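Local structure of trwC protein (Escherichia coli, 1OMH) at residues His150-Ser153 against Arg154-Pro158; Ser233-Thr236 against Glu237-Ala240. The protein recognises and probably nicks the origin-of-transfer DNA in plasmid conjugation, this chain being its N-terminal relaxase domain. All coordinates share one frame; numbering follows the deposited sequence.

How the contacts relate
Contact 1 comes first along the chain. It closes the tight reversal between strands 145-152 and 158-167, neighbours in the five-stranded antiparallel sheet. Contact 2 follows later in the chain, in the first turns of helix 234-246. The two are in series and neither encloses the other. Their centres lie about 13 Å apart, and they touch. Asp-157 OD2 of contact 1 probably accepts a hydrogen bond from Lys-234 N of contact 2, and the Glu-155 side chain packs on Lys-234 and Arg-235. The turn between these two strands is thus joined to the start of the helix. Both contacts reach DT25 of the bound DNA strand, chain A.

Contact 1 of 2, residues His150-Ser153 against Arg154-Pro158; sequences HETS and RERDP. With SO4 (sulfate ion), chain D; SO4 (sulfate ion), chain E; SO4 (sulfate ion), chain C; nucleotides of chain A.
Ser-153 to Arg-156 form a type I turn, with Arg-156 N bonded to Ser-153 O (2.8 Å) and Ser-153 N to Asp-157 O (3.0 Å). Arg-156 takes a left-handed backbone conformation. Beyond it, Thr-152 and Pro-158 make an antiparallel, non-hydrogen-bonded pair. Ser-153 OG points into the turn, between its own N and carbonyl carbon (chi1 79°). There it accepts bonds from Glu-155 N and Asp-157 N, both at 3.1 Å, the first of which makes an ST turn. It also donates to a water that reaches Asp-157 OD2, an oxygen bonded in turn to Lys-234 N. Arg-156 curls back over the turn. Its NH1 meets Thr-152 OG1 at 2.8 Å, in the guanidinium plane, but the bond is bent (130°). The same hydroxyl faces the chain D sulfate, which His-150 ND1, Glu-151 N and Thr-152 N also hold. Arg-154 presents its guanidinium edge to two other sulfates; all three probably come from the crystallisation liquor. NE and NH1 converge on O4 of the chain C sulfate, and NH1 runs nearly straight (178°) to O3 of the chain E sulfate at 2.7 Å. DT25 O3' of chain A lies 3.2 Å from this NH1. With a leucine in place of Arg-154, both anions would probably lose a positive partner, and Ala-267 O its bond from NH2. One sulfate also bonds to His-161 and His-163. With His-150 these bind zinc or copper in other structures of this protein; no metal is bound here. The backbone pattern is that of a beta hairpin closed by a type I turn with a G1 beta bulge, beside this site.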
loop_
_atom_site.group_PDB
_atom_site.type_symbol
_atom_site.label_atom_id
_atom_site.label_comp_id
_atom_site.label_asym_id
_atom_site.label_seq_id
_atom_site.Cartn_x
_atom_site.Cartn_y
_atom_site.Cartn_z
ATOM N N HIS B 150 -4.367 -7.344 2.143
ATOM C CA HIS B 150 -4.558 -8.425 1.185
ATOM C C HIS B 150 -3.404 -9.399 1.279
ATOM O O HIS B 150 -2.339 -9.045 1.769
ATOM C CB HIS B 150 -4.706 -7.853 -0.226
ATOM C CG HIS B 150 -6.018 -7.168 -0.436
ATOM N ND1 HIS B 150 -7.210 -7.859 -0.506
ATOM C CD2 HIS B 150 -6.344 -5.853 -0.464
ATOM C CE1 HIS B 150 -8.213 -7.001 -0.560
ATOM N NE2 HIS B 150 -7.715 -5.776 -0.535
ATOM N N GLU B 151 -3.601 -10.621 0.792
ATOM C CA GLU B 151 -2.570 -11.636 0.928
ATOM C C GLU B 151 -2.060 -12.328 -0.329
ATOM O O GLU B 151 -1.133 -13.134 -0.244
ATOM C CB GLU B 151 -3.059 -12.685 1.937
ATOM C CG GLU B 151 -3.765 -12.059 3.146
ATOM C CD GLU B 151 -4.248 -13.080 4.167
ATOM O OE1 GLU B 151 -4.599 -14.217 3.777
ATOM O OE2 GLU B 151 -4.287 -12.736 5.366
ATOM N N THR B 152 -2.626 -12.015 -1.493
ATOM C CA THR B 152 -2.164 -12.667 -2.710
ATOM C C THR B 152 -1.799 -11.706 -3.834
ATOM O O THR B 152 -2.336 -10.601 -3.935
ATOM C CB THR B 152 -3.212 -13.671 -3.258
ATOM O OG1 THR B 152 -4.332 -12.956 -3.793
ATOM C CG2 THR B 152 -3.691 -14.604 -2.153
ATOM N N SER B 153 -0.873 -12.146 -4.677
ATOM C CA SER B 153 -0.429 -11.347 -5.805
ATOM C C SER B 153 -1.346 -11.672 -6.980
ATOM O O SER B 153 -2.189 -12.572 -6.886
ATOM C CB SER B 153 1.019 -11.698 -6.168
ATOM O OG SER B 153 1.075 -12.906 -6.920
ATOM N N ARG B 154 -1.179 -10.945 -8.080
ATOM C CA ARG B 154 -1.996 -11.172 -9.264
ATOM C C ARG B 154 -1.737 -12.554 -9.858
ATOM O O ARG B 154 -2.493 -13.016 -10.709
ATOM C CB ARG B 154 -1.725 -10.098 -10.325
ATOM C CG ARG B 154 -2.152 -8.688 -9.924
ATOM C CD ARG B 154 -3.617 -8.643 -9.522
ATOM N NE ARG B 154 -4.085 -7.282 -9.270
ATOM C CZ ARG B 154 -4.445 -6.418 -10.216
ATOM N NH1 ARG B 154 -4.850 -5.200 -9.879
ATOM N NH2 ARG B 154 -4.417 -6.770 -11.500
ATOM N N GLU B 155 -0.661 -13.205 -9.421
ATOM C CA GLU B 155 -0.340 -14.541 -9.911
ATOM C C GLU B 155 -0.624 -15.574 -8.821
ATOM O O GLU B 155 -0.240 -16.743 -8.924
ATOM C CB GLU B 155 1.120 -14.612 -10.365
ATOM C CG GLU B 155 1.360 -14.059 -11.774
ATOM C CD GLU B 155 0.572 -14.822 -12.834
ATOM O OE1 GLU B 155 0.472 -16.059 -12.715
ATOM O OE2 GLU B 155 0.062 -14.197 -13.788
ATOM N N ARG B 156 -1.310 -15.109 -7.780
ATOM C CA ARG B 156 -1.712 -15.925 -6.643
ATOM C C ARG B 156 -0.597 -16.431 -5.731
ATOM O O ARG B 156 -0.751 -17.457 -5.064
ATOM C CB ARG B 156 -2.584 -17.101 -7.115
ATOM C CG ARG B 156 -3.917 -16.660 -7.726
ATOM C CD ARG B 156 -4.643 -15.663 -6.814
ATOM N NE ARG B 156 -5.948 -15.251 -7.334
ATOM C CZ ARG B 156 -6.696 -14.289 -6.797
ATOM N NH1 ARG B 156 -6.269 -13.635 -5.725
ATOM N NH2 ARG B 156 -7.874 -13.981 -7.327
ATOM N N ASP B 157 0.527 -15.721 -5.711
ATOM C CA ASP B 157 1.631 -16.076 -4.824
ATOM C C ASP B 157 1.346 -15.397 -3.490
ATOM O O ASP B 157 0.586 -14.423 -3.432
ATOM C CB ASP B 157 2.967 -15.519 -5.334
ATOM C CG ASP B 157 3.605 -16.384 -6.388
ATOM O OD1 ASP B 157 3.687 -17.609 -6.174
ATOM O OD2 ASP B 157 4.049 -15.835 -7.420
ATOM N N PRO B 158 1.935 -15.905 -2.395
ATOM C CA PRO B 158 1.699 -15.259 -1.099
ATOM C C PRO B 158 2.267 -13.852 -1.282
ATOM O O PRO B 158 3.380 -13.701 -1.788
ATOM C CB PRO B 158 2.543 -16.092 -0.132
ATOM C CG PRO B 158 2.567 -17.451 -0.783
ATOM C CD PRO B 158 2.760 -17.117 -2.245
HETATM S S SO4 D . -6.332 -11.346 -1.542
HETATM O O1 SO4 D . -7.482 -10.446 -1.754
HETATM O O2 SO4 D . -6.656 -12.687 -2.061
HETATM O O3 SO4 D . -6.034 -11.447 -0.104
HETATM O O4 SO4 D . -5.158 -10.799 -2.245
HETATM S S SO4 E . -5.754 -3.675 -13.291
HETATM O O1 SO4 E . -5.847 -5.115 -13.598
HETATM O O2 SO4 E . -4.597 -3.084 -13.994
HETATM O O3 SO4 E . -5.578 -3.499 -11.837
HETATM O O4 SO4 E . -6.993 -3.005 -13.731
HETATM S S SO4 C . -3.991 -6.172 -5.803
HETATM O O1 SO4 C . -5.234 -6.555 -5.106
HETATM O O2 SO4 C . -3.193 -7.377 -6.111
HETATM O O3 SO4 C . -3.203 -5.278 -4.934
HETATM O O4 SO4 C . -4.335 -5.475 -7.057
ATOM P P DT A 25 1.661 -6.096 -9.622
ATOM O OP1 DT A 25 1.014 -7.404 -9.895
ATOM O OP2 DT A 25 2.373 -5.391 -10.718
ATOM O "O5'" DT A 25 0.566 -5.082 -9.061
ATOM C "C5'" DT A 25 -0.095 -5.331 -7.815
ATOM C "C4'" DT A 25 -0.605 -4.039 -7.217
ATOM O "O4'" DT A 25 0.510 -3.208 -6.830
ATOM C "C3'" DT A 25 -1.393 -3.195 -8.211
ATOM O "O3'" DT A 25 -2.774 -3.521 -8.084
ATOM C "C2'" DT A 25 -1.160 -1.775 -7.737
ATOM C "C1'" DT A 25 0.179 -1.836 -7.011
ATOM N N1 DT A 25 1.309 -1.163 -7.689
ATOM C C2 DT A 25 1.415 0.209 -7.563
ATOM O O2 DT A 25 0.606 0.894 -6.953
ATOM N N3 DT A 25 2.511 0.756 -8.187
ATOM C C4 DT A 25 3.481 0.090 -8.911
ATOM O O4 DT A 25 4.411 0.721 -9.411
ATOM C C5 DT A 25 3.299 -1.343 -9.013
ATOM C C7 DT A 25 4.298 -2.152 -9.779
ATOM C C6 DT A 25 2.236 -1.887 -8.409
HETATM O O HOH W 1 3.770 -13.012 -7.792
#

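Contact 2 of 2, residues Ser233-Thr236 against Glu237-Ala240; sequences SKRT and EQIA. With nucleotides of chain A.
OP2 of DC24 in chain A is gripped twice by Thr-236, whose carbonyl in turn takes the N-H of Ala-240. Thr-236 OG1 donates to OP2 at 2.7 Å, and Thr-236 N donates to the same oxygen at 2.9 Å. The hydroxyl lies beside that N (chi1 -63°), which lets both donors converge on one oxygen. Ser-233 CB packs against OP2 as well, at 3.3 Å. Ser-233 OG does not cap the helix and bonds to Ile-229 O instead. This is the N-terminal end of helix 234-246, a place where a phosphate is likely to be helped by the helix dipole. The i to i+4 ladder starts here: Glu-237 N bonds to Ser-233 O and Gln-238 N to Lys-234 O (3.0 Å). Arg-235 bends twice (chi2 -71°, chi3 -65°) and brings its guanidinium edge to the next phosphate. NE runs almost straight to DT25 OP1 of chain A (2.8 Å), while NH2 reaches OP2 of the same nucleotide at 3.0 Å. NE and NH2 thus grip the phosphate through two oxygens, which probably limits how far the guanidinium can turn. Lys-262 O takes a second bond from NH2, and Ser-265 OG one from NH1.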
loop_
_atom_site.group_PDB
_atom_site.type_symbol
_atom_site.label_atom_id
_atom_site.label_comp_id
_atom_site.label_asym_id
_atom_site.label_seq_id
_atom_site.Cartn_x
_atom_site.Cartn_y
_atom_site.Cartn_z
ATOM N N SER B 233 7.758 -15.694 -6.682
ATOM C CA SER B 233 7.685 -14.338 -7.233
ATOM C C SER B 233 7.426 -14.386 -8.735
ATOM O O SER B 233 8.237 -13.921 -9.533
ATOM C CB SER B 233 8.988 -13.575 -6.967
ATOM O OG SER B 233 9.221 -13.428 -5.573
ATOM N N LYS B 234 6.281 -14.944 -9.108
ATOM C CA LYS B 234 5.897 -15.074 -10.509
ATOM C C LYS B 234 5.794 -13.741 -11.237
ATOM O O LYS B 234 6.202 -13.642 -12.388
ATOM C CB LYS B 234 4.568 -15.835 -10.613
ATOM C CG LYS B 234 4.675 -17.312 -10.212
ATOM C CD LYS B 234 3.306 -17.993 -10.249
ATOM C CE LYS B 234 3.401 -19.459 -9.852
ATOM N NZ LYS B 234 2.059 -20.125 -9.882
ATOM N N ARG B 235 5.237 -12.723 -10.583
ATOM C CA ARG B 235 5.123 -11.413 -11.221
ATOM C C ARG B 235 6.504 -10.846 -11.550
ATOM O O ARG B 235 6.706 -10.273 -12.619
ATOM C CB ARG B 235 4.326 -10.448 -10.336
ATOM C CG ARG B 235 2.833 -10.773 -10.285
ATOM C CD ARG B 235 2.147 -10.448 -11.618
ATOM N NE ARG B 235 2.196 -9.013 -11.882
ATOM C CZ ARG B 235 2.669 -8.468 -12.999
ATOM N NH1 ARG B 235 3.137 -9.239 -13.973
ATOM N NH2 ARG B 235 2.686 -7.148 -13.133
ATOM N N THR B 236 7.466 -11.030 -10.649
ATOM C CA THR B 236 8.819 -10.538 -10.893
ATOM C C THR B 236 9.392 -11.238 -12.120
ATOM O O THR B 236 10.081 -10.621 -12.934
ATOM C CB THR B 236 9.755 -10.819 -9.698
ATOM O OG1 THR B 236 9.285 -10.107 -8.549
ATOM C CG2 THR B 236 11.179 -10.390 -10.021
ATOM N N GLU B 237 9.099 -12.529 -12.243
ATOM C CA GLU B 237 9.582 -13.328 -13.368
ATOM C C GLU B 237 8.982 -12.824 -14.680
ATOM O O GLU B 237 9.676 -12.748 -15.689
ATOM C CB GLU B 237 9.219 -14.804 -13.170
ATOM C CG GLU B 237 9.968 -15.763 -14.085
ATOM C CD GLU B 237 9.446 -17.190 -13.987
ATOM O OE1 GLU B 237 9.065 -17.615 -12.874
ATOM O OE2 GLU B 237 9.425 -17.892 -15.023
ATOM N N GLN B 238 7.697 -12.488 -14.659
ATOM C CA GLN B 238 7.022 -11.985 -15.852
ATOM C C GLN B 238 7.608 -10.632 -16.260
ATOM O O GLN B 238 7.802 -10.350 -17.445
ATOM C CB GLN B 238 5.512 -11.876 -15.596
ATOM C CG GLN B 238 4.823 -13.245 -15.497
ATOM C CD GLN B 238 3.362 -13.164 -15.062
ATOM O OE1 GLN B 238 2.568 -14.070 -15.338
ATOM N NE2 GLN B 238 3.004 -12.090 -14.370
ATOM N N ILE B 239 7.891 -9.791 -15.273
ATOM C CA ILE B 239 8.476 -8.485 -15.550
ATOM C C ILE B 239 9.861 -8.682 -16.184
ATOM O O ILE B 239 10.178 -8.047 -17.192
ATOM C CB ILE B 239 8.585 -7.635 -14.249
ATOM C CG1 ILE B 239 7.236 -6.989 -13.908
ATOM C CG2 ILE B 239 9.583 -6.506 -14.438
ATOM C CD1 ILE B 239 6.048 -7.903 -13.960
ATOM N N ALA B 240 10.676 -9.571 -15.613
ATOM C CA ALA B 240 12.012 -9.828 -16.161
ATOM C C ALA B 240 11.951 -10.349 -17.605
ATOM O O ALA B 240 12.764 -9.956 -18.453
ATOM C CB ALA B 240 12.768 -10.831 -15.282
ATOM P P DC A 24 6.042 -10.646 -6.729
ATOM O OP1 DC A 24 4.892 -11.440 -6.223
ATOM O OP2 DC A 24 6.880 -11.179 -7.834
ATOM O "O5'" DC A 24 5.552 -9.179 -7.120
ATOM C "C5'" DC A 24 4.451 -8.523 -6.471
ATOM C "C4'" DC A 24 4.352 -7.108 -6.992
ATOM O "O4'" DC A 24 5.676 -6.537 -6.951
ATOM C "C3'" DC A 24 3.883 -7.001 -8.449
ATOM O "O3'" DC A 24 2.616 -6.316 -8.338
ATOM C "C2'" DC A 24 4.712 -5.855 -9.009
ATOM C "C1'" DC A 24 5.877 -5.689 -8.060
ATOM N N1 DC A 24 7.255 -5.834 -8.550
ATOM C C2 DC A 24 7.801 -4.778 -9.284
ATOM O O2 DC A 24 7.073 -3.826 -9.580
ATOM N N3 DC A 24 9.103 -4.822 -9.645
ATOM C C4 DC A 24 9.850 -5.875 -9.308
ATOM N N4 DC A 24 11.138 -5.865 -9.654
ATOM C C5 DC A 24 9.308 -6.987 -8.596
ATOM C C6 DC A 24 8.016 -6.930 -8.250
ATOM P P DT A 25 1.661 -6.096 -9.622
ATOM O OP1 DT A 25 1.014 -7.404 -9.895
ATOM O OP2 DT A 25 2.373 -5.391 -10.718
ATOM O "O5'" DT A 25 0.566 -5.082 -9.061
ATOM C "C5'" DT A 25 -0.095 -5.331 -7.815
ATOM C "C4'" DT A 25 -0.605 -4.039 -7.217
ATOM O "O4'" DT A 25 0.510 -3.208 -6.830
ATOM C "C3'" DT A 25 -1.393 -3.195 -8.211
ATOM O "O3'" DT A 25 -2.774 -3.521 -8.084
ATOM C "C2'" DT A 25 -1.160 -1.775 -7.737
ATOM C "C1'" DT A 25 0.179 -1.836 -7.011
ATOM N N1 DT A 25 1.309 -1.163 -7.689
ATOM C C2 DT A 25 1.415 0.209 -7.563
ATOM O O2 DT A 25 0.606 0.894 -6.953
ATOM N N3 DT A 25 2.511 0.756 -8.187
ATOM C C4 DT A 25 3.481 0.090 -8.911
ATOM O O4 DT A 25 4.411 0.721 -9.411
ATOM C C5 DT A 25 3.299 -1.343 -9.013
ATOM C C7 DT A 25 4.298 -2.152 -9.779
ATOM C C6 DT A 25 2.236 -1.887 -8.409
ATOM P P DT A 23 12.620 -8.675 -4.651
ATOM O OP1 DT A 23 12.954 -9.423 -3.414
ATOM O OP2 DT A 23 13.436 -8.874 -5.872
ATOM O "O5'" DT A 23 11.070 -8.886 -4.996
ATOM C "C5'" DT A 23 10.487 -10.211 -5.145
ATOM C "C4'" DT A 23 9.099 -10.231 -4.534
ATOM O "O4'" DT A 23 9.202 -9.657 -3.226
ATOM C "C3'" DT A 23 7.960 -9.493 -5.264
ATOM O "O3'" DT A 23 6.959 -10.513 -5.414
ATOM C "C2'" DT A 23 7.166 -8.852 -4.137
ATOM C "C1'" DT A 23 8.072 -8.887 -2.921
ATOM N N1 DT A 23 8.517 -7.657 -2.240
ATOM C C2 DT A 23 7.585 -6.732 -1.840
ATOM O O2 DT A 23 6.410 -6.793 -2.154
ATOM N N3 DT A 23 8.085 -5.729 -1.044
ATOM C C4 DT A 23 9.400 -5.557 -0.644
ATOM O O4 DT A 23 9.690 -4.629 0.108
ATOM C C5 DT A 23 10.335 -6.530 -1.168
ATOM C C7 DT A 23 11.787 -6.420 -0.822
ATOM C C6 DT A 23 9.854 -7.504 -1.941
#